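Local coordinates for protein argininosuccinate lyase (PDB 6G3H) that probably catalyses the cleavage of argininosuccinate into fumarate and L-arginine, the final step of arginine biosynthesis, at residues 269-274 against 285-290; 9-14 against 277-282; 106-111 against 206-211. One frame throughout, in Å; residues are numbered along the deposited sequence.

Contact 1. Residues 269-274 against 285-290; sequences VAELDA and QKKNPD. With EKQ ((2~{S})-2-[2-[[(2~{S})-1,4-bis(oxidanyl)-1,4-bis(oxidanylidene)butan-2-yl]amino]ethylamino]butanedioic acid), chain B.
K287 reaches residues 269-274 with a fully extended side chain, and its ammonium group lies between one acid and one backbone carbonyl. NZ donates to L272 O at 2.7 Å, approaching almost head-on with a C=O...N angle of 165°. It also forms a salt bridge with E271 OE1; the modelled separation of 2.5 Å between NZ and OE1 is very short, and its exact value is doubtful. The E271 chain, with CG anti to the backbone N (chi1 -153°), meets the lysine at about a right angle. This charged half is the more solvent-accessible side, both residues being partly exposed. The tight half lies at L272 and P289, both buried, where L272 CD1 packs 3.7 Å from P289 CB; V345 of helix 329-348 and I259 of helix 236-262 also touch the leucine. P289 centres an inverse gamma turn and holds the N-cap position of helix 290-301, at the end of the signature loop of the fumarase/aspartase superfamily. K286 and N288 turn instead to the bound ligand. K286, its chain bent, gives NZ to N288 OD1 at 2.8 Å, 28° out of the carbonyl plane, and to O16 of the bound EKQ, also at 2.8 Å. N288 ND2 donates to the same O16 at 2.9 Å, while T158 of the second subunit is another partner of the K286 ammonium.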
# COMPACT_ATOMS: atom_id res chain seq x y z
N VAL A 269 13.40 -12.04 30.00
CA VAL A 269 14.81 -12.24 29.67
C VAL A 269 15.53 -10.94 29.33
O VAL A 269 16.76 -10.95 29.21
CB VAL A 269 14.98 -13.25 28.51
CG1 VAL A 269 14.65 -14.66 28.98
CG2 VAL A 269 14.12 -12.87 27.32
N ALA A 270 14.81 -9.83 29.19
CA ALA A 270 15.43 -8.53 29.08
C ALA A 270 14.47 -7.49 29.64
O ALA A 270 13.26 -7.69 29.68
CB ALA A 270 15.81 -8.19 27.64
N GLU A 271 15.04 -6.37 30.09
CA GLU A 271 14.28 -5.26 30.63
C GLU A 271 14.75 -3.98 29.97
O GLU A 271 15.95 -3.75 29.81
CB GLU A 271 14.45 -5.15 32.15
CG GLU A 271 13.27 -4.52 32.87
CD GLU A 271 13.54 -4.31 34.35
OE1 GLU A 271 13.41 -3.16 34.83
OE2 GLU A 271 13.90 -5.28 35.04
N LEU A 272 13.80 -3.14 29.56
CA LEU A 272 14.15 -1.83 29.03
C LEU A 272 14.77 -0.98 30.12
O LEU A 272 14.38 -1.06 31.29
CB LEU A 272 12.92 -1.13 28.46
CG LEU A 272 12.29 -1.75 27.21
CD1 LEU A 272 10.94 -1.10 26.93
CD2 LEU A 272 13.21 -1.60 26.01
N ASP A 273 15.76 -0.17 29.75
CA ASP A 273 16.26 0.82 30.68
C ASP A 273 15.12 1.74 31.11
O ASP A 273 14.24 2.08 30.32
CB ASP A 273 17.39 1.64 30.06
CG ASP A 273 18.10 2.51 31.07
OD1 ASP A 273 18.99 1.98 31.77
OD2 ASP A 273 17.76 3.70 31.17
N ALA A 274 15.13 2.12 32.39
CA ALA A 274 14.08 3.00 32.91
C ALA A 274 13.86 4.20 31.99
O ALA A 274 12.73 4.64 31.80
CB ALA A 274 14.44 3.46 34.32
N GLN A 285 1.79 -1.00 38.27
CA GLN A 285 2.80 -2.02 37.98
C GLN A 285 3.41 -1.87 36.60
O GLN A 285 4.44 -2.50 36.33
CB GLN A 285 2.20 -3.42 38.13
CG GLN A 285 1.48 -4.00 36.89
CD GLN A 285 0.06 -3.51 36.73
OE1 GLN A 285 -0.44 -2.74 37.54
NE2 GLN A 285 -0.61 -3.97 35.68
N LYS A 286 2.82 -1.07 35.72
CA LYS A 286 3.23 -1.04 34.33
C LYS A 286 4.63 -0.46 34.17
O LYS A 286 4.94 0.62 34.71
CB LYS A 286 2.25 -0.23 33.49
CG LYS A 286 0.95 -0.95 33.16
CD LYS A 286 1.21 -2.26 32.42
CE LYS A 286 0.16 -2.52 31.36
NZ LYS A 286 0.51 -1.86 30.07
N LYS A 287 5.47 -1.17 33.44
CA LYS A 287 6.69 -0.63 32.85
C LYS A 287 6.49 -0.77 31.34
O LYS A 287 6.69 -1.85 30.78
CB LYS A 287 7.93 -1.35 33.35
CG LYS A 287 9.20 -0.89 32.67
CD LYS A 287 10.43 -1.39 33.39
CE LYS A 287 11.69 -0.92 32.69
NZ LYS A 287 12.89 -1.10 33.54
N ASN A 288 6.08 0.32 30.69
CA ASN A 288 5.49 0.23 29.35
C ASN A 288 6.54 0.46 28.28
O ASN A 288 7.30 1.43 28.36
CB ASN A 288 4.37 1.25 29.21
CG ASN A 288 3.11 0.84 29.94
OD1 ASN A 288 2.87 -0.35 30.15
ND2 ASN A 288 2.30 1.81 30.33
N PRO A 289 6.60 -0.41 27.23
CA PRO A 289 7.57 -0.23 26.14
C PRO A 289 7.16 0.84 25.13
O PRO A 289 7.09 0.59 23.92
CB PRO A 289 7.61 -1.63 25.51
CG PRO A 289 6.24 -2.15 25.72
CD PRO A 289 5.81 -1.64 27.07
N ASP A 290 6.89 2.04 25.63
CA ASP A 290 6.43 3.12 24.76
C ASP A 290 7.44 3.42 23.66
O ASP A 290 7.07 3.72 22.52
CB ASP A 290 6.15 4.37 25.59
CG ASP A 290 5.05 4.16 26.60
OD1 ASP A 290 4.16 3.33 26.33
OD2 ASP A 290 5.07 4.82 27.66
C10 EKQ B . -1.58 2.74 29.96
C15 EKQ B . -1.39 1.23 29.79
O01 EKQ B . 3.02 6.76 23.37
C02 EKQ B . 2.81 6.81 24.66
O03 EKQ B . 3.34 7.60 25.38
C04 EKQ B . 1.84 5.77 25.15
C05 EKQ B . 1.12 6.24 26.41
N06 EKQ B . 0.79 5.09 27.32
C07 EKQ B . 0.18 3.87 26.71
C08 EKQ B . -0.36 2.89 27.71
N09 EKQ B . -1.40 3.43 28.64
C11 EKQ B . -2.93 3.13 30.56
C12 EKQ B . -2.90 4.51 31.15
O13 EKQ B . -1.93 5.20 31.12
O14 EKQ B . -4.04 4.89 31.68
O16 EKQ B . -0.43 0.73 30.42
O17 EKQ B . -2.18 0.61 29.06
C18 EKQ B . -0.17 7.01 26.10
O19 EKQ B . -1.14 6.79 26.87
O20 EKQ B . -0.16 7.79 25.14

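Contact 2. Residues 9-14 against 277-282; sequences TRIGRA and AGTSSI. With EKQ ((2~{S})-2-[2-[[(2~{S})-1,4-bis(oxidanyl)-1,4-bis(oxidanylidene)butan-2-yl]amino]ethylamino]butanedioic acid), chain B.
The two backbones come closest at A14 and G278, with CA atoms 5.0 Å apart, where a type II' beta turn from I11 to A14 lies against the irregular chain of 277-282. T279 is at the centre of the packing: its CG2 sits 3.6 Å from A14 CB and 3.2 Å from I11 O, while the I11 side chain passes it at about a right angle. The threonine OG1, anti to the backbone N (chi1 -175°), hydrogen-bonds to K286 O and accepts from a water that R13 N also binds. A second water joins T9 O to T279 N. R10 folds back over A14, whose CB lies over the centre of one guanidinium face, and NH1 donates to A277 O at 2.7 Å, a somewhat bent bond (141°). NE and NH2 of the same group reach G16 O, T15 O and A274 O, so that the arginine gathers several backbone carbonyls. A leucine in its place would probably leave A277 O without this donor and the neighbouring carbonyls without their common clamp. Beyond T279 the chain forms an ST turn, S280 OG accepting from I282 N at 3.2 Å and bonding also to M283 N. S281 then grips one EKQ carboxylate twice, N to O13 at 2.9 Å and OG to O14 at 2.7 Å, as in the signature loop of the fumarase/aspartase superfamily, whose serines bind a ligand carboxylate.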
# COMPACT_ATOMS: atom_id res chain seq x y z
N THR A 9 4.67 12.54 32.90
CA THR A 9 4.57 11.10 32.66
C THR A 9 5.56 10.30 33.49
O THR A 9 5.45 9.07 33.53
CB THR A 9 4.80 10.78 31.18
OG1 THR A 9 6.18 10.98 30.84
CG2 THR A 9 3.92 11.67 30.28
N ARG A 10 6.52 10.95 34.15
CA ARG A 10 7.55 10.25 34.92
C ARG A 10 7.05 10.13 36.35
O ARG A 10 7.34 10.96 37.21
CB ARG A 10 8.88 10.99 34.81
CG ARG A 10 9.31 11.25 33.38
CD ARG A 10 9.27 10.00 32.50
NE ARG A 10 10.23 8.99 32.95
CZ ARG A 10 10.50 7.86 32.29
NH1 ARG A 10 9.88 7.59 31.15
NH2 ARG A 10 11.39 7.01 32.77
N ILE A 11 6.27 9.08 36.57
CA ILE A 11 5.63 8.80 37.85
C ILE A 11 5.76 7.31 38.11
O ILE A 11 6.04 6.52 37.21
CB ILE A 11 4.15 9.23 37.85
CG1 ILE A 11 3.42 8.59 36.66
CG2 ILE A 11 4.04 10.74 37.77
CD1 ILE A 11 1.92 8.75 36.70
N GLY A 12 5.53 6.93 39.37
CA GLY A 12 5.66 5.55 39.78
C GLY A 12 6.89 4.88 39.20
O GLY A 12 8.01 5.36 39.39
N ARG A 13 6.68 3.78 38.48
CA ARG A 13 7.79 2.98 37.97
C ARG A 13 8.54 3.66 36.82
O ARG A 13 9.61 3.18 36.45
CB ARG A 13 7.29 1.61 37.52
CG ARG A 13 6.76 0.75 38.64
CD ARG A 13 6.64 -0.71 38.21
NE ARG A 13 7.94 -1.29 37.87
CZ ARG A 13 8.10 -2.47 37.29
NH1 ARG A 13 7.05 -3.22 36.97
NH2 ARG A 13 9.33 -2.91 37.02
N ALA A 14 8.00 4.74 36.25
CA ALA A 14 8.70 5.49 35.20
C ALA A 14 9.60 6.51 35.89
O ALA A 14 9.27 7.68 36.04
CB ALA A 14 7.71 6.14 34.25
N ALA A 277 11.33 3.50 29.07
CA ALA A 277 10.05 2.91 29.41
C ALA A 277 9.16 3.97 30.06
O ALA A 277 9.65 4.94 30.66
CB ALA A 277 10.20 1.73 30.38
N GLY A 278 7.85 3.78 29.92
CA GLY A 278 6.88 4.61 30.59
C GLY A 278 6.05 3.79 31.55
O GLY A 278 6.40 2.65 31.86
N THR A 279 4.94 4.34 32.03
CA THR A 279 4.06 3.60 32.92
C THR A 279 2.62 4.05 32.67
O THR A 279 2.35 4.88 31.80
CB THR A 279 4.45 3.80 34.38
OG1 THR A 279 3.64 2.96 35.22
CG2 THR A 279 4.29 5.26 34.80
N SER A 280 1.71 3.48 33.44
CA SER A 280 0.28 3.72 33.30
C SER A 280 -0.20 4.74 34.33
O SER A 280 0.32 4.81 35.45
CB SER A 280 -0.50 2.42 33.46
OG SER A 280 -1.89 2.63 33.30
N SER A 281 -1.19 5.53 33.93
CA SER A 281 -1.82 6.47 34.85
C SER A 281 -2.77 5.78 35.82
O SER A 281 -3.19 6.41 36.80
CB SER A 281 -2.59 7.54 34.06
OG SER A 281 -3.64 6.99 33.28
N ILE A 282 -3.07 4.50 35.60
CA ILE A 282 -4.09 3.78 36.36
C ILE A 282 -3.50 2.50 36.95
O ILE A 282 -3.89 2.07 38.04
CB ILE A 282 -5.32 3.49 35.47
CG1 ILE A 282 -6.31 2.58 36.20
CG2 ILE A 282 -4.88 2.85 34.15
CD1 ILE A 282 -7.65 2.46 35.50
C10 EKQ B . -1.58 2.74 29.96
C15 EKQ B . -1.39 1.23 29.79
O01 EKQ B . 3.02 6.76 23.37
C02 EKQ B . 2.81 6.81 24.66
O03 EKQ B . 3.34 7.60 25.38
C04 EKQ B . 1.84 5.77 25.15
C05 EKQ B . 1.12 6.24 26.41
N06 EKQ B . 0.79 5.09 27.32
C07 EKQ B . 0.18 3.87 26.71
C08 EKQ B . -0.36 2.89 27.71
N09 EKQ B . -1.40 3.43 28.64
C11 EKQ B . -2.93 3.13 30.56
C12 EKQ B . -2.90 4.51 31.15
O13 EKQ B . -1.93 5.20 31.12
O14 EKQ B . -4.04 4.89 31.68
O16 EKQ B . -0.43 0.73 30.42
O17 EKQ B . -2.18 0.61 29.06
C18 EKQ B . -0.17 7.01 26.10
O19 EKQ B . -1.14 6.79 26.87
O20 EKQ B . -0.16 7.79 25.14
O HOH W 1 5.49 7.31 31.54
O HOH W 2 4.01 3.24 38.00

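Contact 3. Residues 106-111 against 206-211; sequences MHIGRS and TGWPLN. With EKQ ((2~{S})-2-[2-[[(2~{S})-1,4-bis(oxidanyl)-1,4-bis(oxidanylidene)butan-2-yl]amino]ethylamino]butanedioic acid), chain C.
I108 and G109 carry the contact with 206-211, and the residues before and after them tie it to the core and to the ligand. M106 is buried among helices 88-99, 35-56 and 62-79; its SD accepts a weak hydrogen bond from R110 NH2. H107 follows, its ND1 taking R110 NE at 3.0 Å along a nearly straight line (166°); each nitrogen lies near the plane of the other's group, though the two planes are turned well away from each other. The other ring nitrogen, NE2, bonds to S281 of the third subunit. I108 points toward 206-211. Its CG2, anti to the backbone N, presses over one face of W208, 3.5 Å from the centroid of the five-membered ring and 12° off its normal, a clear CH-pi contact. R376 of the fourth subunit makes a cation-pi interaction with the same indole, so this packing borders a subunit interface. G109 occupies the third position of a type II beta turn from H107 to R110, where its positive phi (69°) favours glycine. The neighbours also exclude a side chain here: a CB would clash with L210 CD2 and crowd W208 CB. G109 O lies 3.2 Å from L210 CD1, and G109 CA is 3.8 Å from T206 OG1, which accepts from W208 N at 3.2 Å in an ST turn. R110 points away from 206-211, with H47 and Y88 as further partners for its guanidinium. S111 N-caps helix 112-147, its OG receiving N113 N, and the same hydroxyl donates to O14 of the EKQ of chain C.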
# COMPACT_ATOMS: atom_id res chain seq x y z
N MET A 106 17.62 36.35 -13.18
CA MET A 106 18.11 35.14 -12.53
C MET A 106 17.39 33.89 -13.02
O MET A 106 17.87 32.78 -12.78
CB MET A 106 17.98 35.25 -11.00
CG MET A 106 16.57 35.07 -10.43
SD MET A 106 16.62 34.50 -8.72
CE MET A 106 14.96 34.85 -8.18
N HIS A 107 16.25 34.05 -13.69
CA HIS A 107 15.48 32.93 -14.19
C HIS A 107 15.78 32.63 -15.65
O HIS A 107 15.06 31.82 -16.27
CB HIS A 107 13.99 33.19 -14.00
CG HIS A 107 13.17 31.95 -13.82
ND1 HIS A 107 13.61 30.87 -13.07
CD2 HIS A 107 11.94 31.61 -14.27
CE1 HIS A 107 12.69 29.93 -13.08
NE2 HIS A 107 11.66 30.35 -13.80
N ILE A 108 16.81 33.25 -16.23
CA ILE A 108 17.17 32.99 -17.61
C ILE A 108 17.57 31.53 -17.77
O ILE A 108 18.38 31.01 -17.00
CB ILE A 108 18.30 33.94 -18.05
CG1 ILE A 108 17.72 35.33 -18.36
CG2 ILE A 108 19.05 33.39 -19.28
CD1 ILE A 108 18.78 36.41 -18.53
N GLY A 109 16.99 30.87 -18.77
CA GLY A 109 17.34 29.49 -19.05
C GLY A 109 16.89 28.51 -17.99
O GLY A 109 17.46 27.43 -17.88
N ARG A 110 15.86 28.86 -17.22
CA ARG A 110 15.47 28.08 -16.07
C ARG A 110 13.95 28.07 -15.95
O ARG A 110 13.26 28.92 -16.52
CB ARG A 110 16.12 28.63 -14.79
CG ARG A 110 15.89 27.79 -13.55
CD ARG A 110 16.67 28.35 -12.38
NE ARG A 110 16.10 29.60 -11.91
CZ ARG A 110 16.50 30.26 -10.82
NH1 ARG A 110 17.49 29.77 -10.09
NH2 ARG A 110 15.92 31.39 -10.47
N SER A 111 13.45 27.09 -15.21
CA SER A 111 12.03 26.92 -14.99
C SER A 111 11.81 26.65 -13.51
O SER A 111 12.76 26.41 -12.76
CB SER A 111 11.47 25.76 -15.82
OG SER A 111 10.15 25.44 -15.44
N THR A 206 17.01 24.64 -23.16
CA THR A 206 16.88 26.05 -23.49
C THR A 206 17.87 26.40 -24.58
O THR A 206 18.85 25.68 -24.82
CB THR A 206 17.11 26.94 -22.26
OG1 THR A 206 17.03 28.32 -22.64
CG2 THR A 206 18.48 26.66 -21.64
N GLY A 207 17.61 27.53 -25.25
CA GLY A 207 18.56 28.07 -26.21
C GLY A 207 19.70 28.83 -25.57
O GLY A 207 20.72 29.06 -26.22
N TRP A 208 19.54 29.24 -24.32
CA TRP A 208 20.62 29.91 -23.62
C TRP A 208 21.78 28.95 -23.40
O TRP A 208 21.56 27.79 -23.03
CB TRP A 208 20.13 30.46 -22.28
CG TRP A 208 19.17 31.60 -22.44
CD1 TRP A 208 17.81 31.53 -22.43
CD2 TRP A 208 19.51 32.97 -22.64
NE1 TRP A 208 17.28 32.78 -22.62
CE2 TRP A 208 18.30 33.69 -22.75
CE3 TRP A 208 20.72 33.67 -22.74
CZ2 TRP A 208 18.26 35.07 -22.95
CZ3 TRP A 208 20.68 35.04 -22.94
CH2 TRP A 208 19.46 35.72 -23.04
N PRO A 209 23.05 29.39 -23.63
CA PRO A 209 24.21 28.48 -23.48
C PRO A 209 24.62 28.30 -22.02
O PRO A 209 25.64 28.83 -21.55
CB PRO A 209 25.27 29.19 -24.32
CG PRO A 209 24.97 30.63 -24.12
CD PRO A 209 23.46 30.72 -24.10
N LEU A 210 23.83 27.54 -21.28
CA LEU A 210 24.17 27.23 -19.90
C LEU A 210 25.32 26.23 -19.85
O LEU A 210 25.48 25.39 -20.73
CB LEU A 210 22.96 26.66 -19.16
CG LEU A 210 21.61 27.35 -19.37
CD1 LEU A 210 20.57 26.72 -18.46
CD2 LEU A 210 21.68 28.85 -19.14
N ASN A 211 26.13 26.33 -18.79
CA ASN A 211 27.13 25.31 -18.48
C ASN A 211 26.54 24.44 -17.38
O ASN A 211 26.67 24.73 -16.20
CB ASN A 211 28.45 25.93 -18.06
CG ASN A 211 29.53 24.88 -17.83
OD1 ASN A 211 29.25 23.68 -17.84
ND2 ASN A 211 30.76 25.34 -17.61
C10 EKQ C . 5.45 25.27 -15.48
C15 EKQ C . 4.92 24.33 -16.57
O01 EKQ C . 1.11 23.18 -7.88
C02 EKQ C . 1.47 24.21 -8.62
O03 EKQ C . 1.21 25.34 -8.35
C04 EKQ C . 2.24 23.82 -9.85
C05 EKQ C . 3.18 24.93 -10.29
N06 EKQ C . 3.35 24.95 -11.78
C07 EKQ C . 3.62 23.66 -12.47
C08 EKQ C . 4.04 23.80 -13.91
N09 EKQ C . 5.27 24.62 -14.13
C11 EKQ C . 6.90 25.68 -15.66
C12 EKQ C . 7.23 26.92 -14.89
O13 EKQ C . 6.44 27.49 -14.22
O14 EKQ C . 8.48 27.32 -15.03
O16 EKQ C . 3.95 24.77 -17.23
O17 EKQ C . 5.47 23.23 -16.73
C18 EKQ C . 4.56 24.84 -9.63
O19 EKQ C . 5.54 25.12 -10.36
O20 EKQ C . 4.62 24.49 -8.44

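How the contacts relate
Contacts 1 and 2 form one continuous block, their centres 10 Å apart, because 277-282 and 285-290 are two parts of the same loop. They are joined directly by a probable hydrogen bond from N288 N to G278 O (2.6 Å), and both border the EKQ of chain B. Contact 3 lies on the opposite side of the chain's centre, about 42 Å from contact 1 and 46 Å from contact 2 between nearest atoms, and serves a different EKQ. The tetramer brings the elements together: at the chain B ligand, S111 and N113 of the third subunit and T158 of the second join Y26, R294, K286 and S281, making each site composite.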